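Local coordinates for protein carbonic anhydrase (Sordaria macrospora, PDB 4O1J) that probably catalyses the reversible hydration of carbon dioxide to hydrogencarbonate as a zinc-dependent, tetrameric beta-class carbonic anhydrase, at residues T133-L136 with P137-T140. Residues are numbered along the deposited sequence; the frame is centred on the assembly and turned at random.
Sequences TWLL and PLKT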
ATOM      1  N   THR A 133      -7.453   4.464   8.553  1.00 34.08           N
ATOM      2  CA  THR A 133      -6.224   4.741   7.832  1.00 33.89           C
ATOM      3  C   THR A 133      -6.511   5.059   6.373  1.00 32.70           C
ATOM      4  O   THR A 133      -5.940   5.998   5.820  1.00 32.35           O
ATOM      5  CB  THR A 133      -5.244   3.546   7.915  1.00 34.20           C
ATOM      6  OG1 THR A 133      -4.907   3.296   9.286  1.00 34.82           O
ATOM      7  CG2 THR A 133      -3.969   3.831   7.134  1.00 32.35           C
ATOM      8  N   TRP A 134      -7.414   4.306   5.755  1.00 33.36           N
ATOM      9  CA  TRP A 134      -7.754   4.573   4.362  1.00 34.75           C
ATOM     10  C   TRP A 134      -8.431   5.933   4.233  1.00 33.64           C
ATOM     11  O   TRP A 134      -8.131   6.699   3.317  1.00 33.63           O
ATOM     12  CB  TRP A 134      -8.659   3.481   3.786  1.00 37.17           C
ATOM     13  CG  TRP A 134      -9.126   3.805   2.392  1.00 39.15           C
ATOM     14  CD1 TRP A 134     -10.370   4.240   2.025  1.00 39.65           C
ATOM     15  CD2 TRP A 134      -8.346   3.765   1.191  1.00 39.40           C
ATOM     16  NE1 TRP A 134     -10.416   4.454   0.669  1.00 39.16           N
ATOM     17  CE2 TRP A 134      -9.182   4.170   0.130  1.00 39.34           C
ATOM     18  CE3 TRP A 134      -7.019   3.416   0.903  1.00 39.48           C
ATOM     19  CZ2 TRP A 134      -8.744   4.238  -1.190  1.00 39.42           C
ATOM     20  CZ3 TRP A 134      -6.580   3.486  -0.410  1.00 38.97           C
ATOM     21  CH2 TRP A 134      -7.441   3.896  -1.440  1.00 39.43           C
ATOM     22  N   LEU A 135      -9.314   6.238   5.179  1.00 32.55           N
ATOM     23  CA  LEU A 135     -10.047   7.494   5.168  1.00 31.52           C
ATOM     24  C   LEU A 135      -9.250   8.655   5.738  1.00 31.74           C
ATOM     25  O   LEU A 135      -9.755   9.778   5.792  1.00 31.35           O
ATOM     26  CB  LEU A 135     -11.353   7.354   5.947  1.00 31.29           C
ATOM     27  CG  LEU A 135     -12.436   6.515   5.272  1.00 31.59           C
ATOM     28  CD1 LEU A 135     -13.632   6.388   6.186  1.00 30.53           C
ATOM     29  CD2 LEU A 135     -12.832   7.131   3.934  1.00 31.40           C
ATOM     30  N   LEU A 136      -8.016   8.398   6.168  1.00 31.92           N
ATOM     31  CA  LEU A 136      -7.208   9.462   6.765  1.00 30.89           C
ATOM     32  C   LEU A 136      -7.047  10.716   5.886  1.00 30.57           C
ATOM     33  O   LEU A 136      -7.136  11.827   6.409  1.00 31.13           O
ATOM     34  CB  LEU A 136      -5.826   8.934   7.154  1.00 30.10           C
ATOM     35  CG  LEU A 136      -5.163   9.861   8.171  1.00 30.56           C
ATOM     36  CD1 LEU A 136      -6.041   9.986   9.407  1.00 31.61           C
ATOM     37  CD2 LEU A 136      -3.783   9.373   8.547  1.00 30.53           C
ATOM     38  N   PRO A 137      -6.823  10.559   4.561  1.00 29.68           N
ATOM     39  CA  PRO A 137      -6.732  11.789   3.756  1.00 27.63           C
ATOM     40  C   PRO A 137      -8.060  12.545   3.612  1.00 26.39           C
ATOM     41  O   PRO A 137      -8.042  13.735   3.283  1.00 24.54           O
ATOM     42  CB  PRO A 137      -6.250  11.284   2.388  1.00 26.87           C
ATOM     43  CG  PRO A 137      -6.592   9.836   2.363  1.00 27.97           C
ATOM     44  CD  PRO A 137      -6.431   9.372   3.776  1.00 29.25           C
ATOM     45  N   LEU A 138      -9.183  11.869   3.849  1.00 26.91           N
ATOM     46  CA  LEU A 138     -10.490  12.529   3.875  1.00 27.82           C
ATOM     47  C   LEU A 138     -10.696  13.213   5.227  1.00 29.63           C
ATOM     48  O   LEU A 138     -11.290  14.289   5.314  1.00 28.33           O
ATOM     49  CB  LEU A 138     -11.618  11.532   3.602  1.00 27.42           C
ATOM     50  CG  LEU A 138     -12.606  11.856   2.476  1.00 25.46           C
ATOM     51  CD1 LEU A 138     -13.777  10.887   2.494  1.00 25.34           C
ATOM     52  CD2 LEU A 138     -13.094  13.288   2.572  1.00 25.47           C
ATOM     53  N   LYS A 139     -10.206  12.564   6.279  1.00 32.88           N
ATOM     54  CA  LYS A 139     -10.211  13.138   7.621  1.00 33.09           C
ATOM     55  C   LYS A 139      -9.314  14.373   7.642  1.00 32.71           C
ATOM     56  O   LYS A 139      -9.583  15.335   8.359  1.00 33.04           O
ATOM     57  CB  LYS A 139      -9.739  12.102   8.647  1.00 33.02           C
ATOM     58  CG  LYS A 139     -10.335  12.252  10.040  1.00 33.57           C
ATOM     59  CD  LYS A 139     -11.632  11.444  10.159  1.00 33.84           C
ATOM     60  CE  LYS A 139     -12.117  11.292  11.598  1.00 34.55           C
ATOM     61  NZ  LYS A 139     -12.077  12.555  12.386  1.00 35.28           N
ATOM     62  N   THR A 140      -8.258  14.352   6.830  1.00 32.18           N
ATOM     63  CA  THR A 140      -7.366  15.504   6.722  1.00 33.20           C
ATOM     64  C   THR A 140      -8.068  16.674   6.054  1.00 33.69           C
ATOM     65  O   THR A 140      -7.909  17.817   6.466  1.00 33.19           O
ATOM     66  CB  THR A 140      -6.081  15.159   5.937  1.00 33.01           C
ATOM     67  OG1 THR A 140      -5.320  14.193   6.671  1.00 32.56           O
ATOM     68  CG2 THR A 140      -5.225  16.401   5.732  1.00 32.67           C
TER
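Leu135 O accepts the amide of Lys139 at 2.9 Å (N-H...O 159°) and, weakly, that of Leu138, while Leu136 O takes Thr140 N at 2.8 Å, the i to i+4 pattern of an alpha-helix starting its first turn. Pro137 fits the start of such a turn, where amide N-H groups have no partner within the helix, so that a nitrogen with no hydrogen to give costs no helix bond; its ring instead lies against the backbone, CD standing 3.2 Å from Trp134 O. Leu135 and Leu138 run side by side, their CD2 and CD1 methyls 4.1 Å apart, and Leu138 goes on to pack against Ile162 and Asn166 of helix 155-176. Helix 131-134 ends here, Leu135 makes the break, and helix 136-144 starts at Leu136, its Leu138 side chain about 8 Å from the zinc ion held by Cys56, His112 and Cys115. Leu136 and Thr140 both pack on Asn176 of a second subunit. Thr140 folds its hydroxyl back along its own helix: with OG1 beside the backbone N (chi1 -65°), it reaches Leu136 O at 3.0 Å. That oxygen is thus gripped twice, by hydroxyl and amide from opposite faces of the carbonyl plane, the hydroxyl lying 38° out of it. A valine here, lacking the hydroxyl, would probably leave Leu136 O held by the amide of Thr140 alone, on one face of its plane. Lys139 lays CB 3.4 Å from Leu136 O, then bends away to hydrogen-bond Tyr143 OH through NZ.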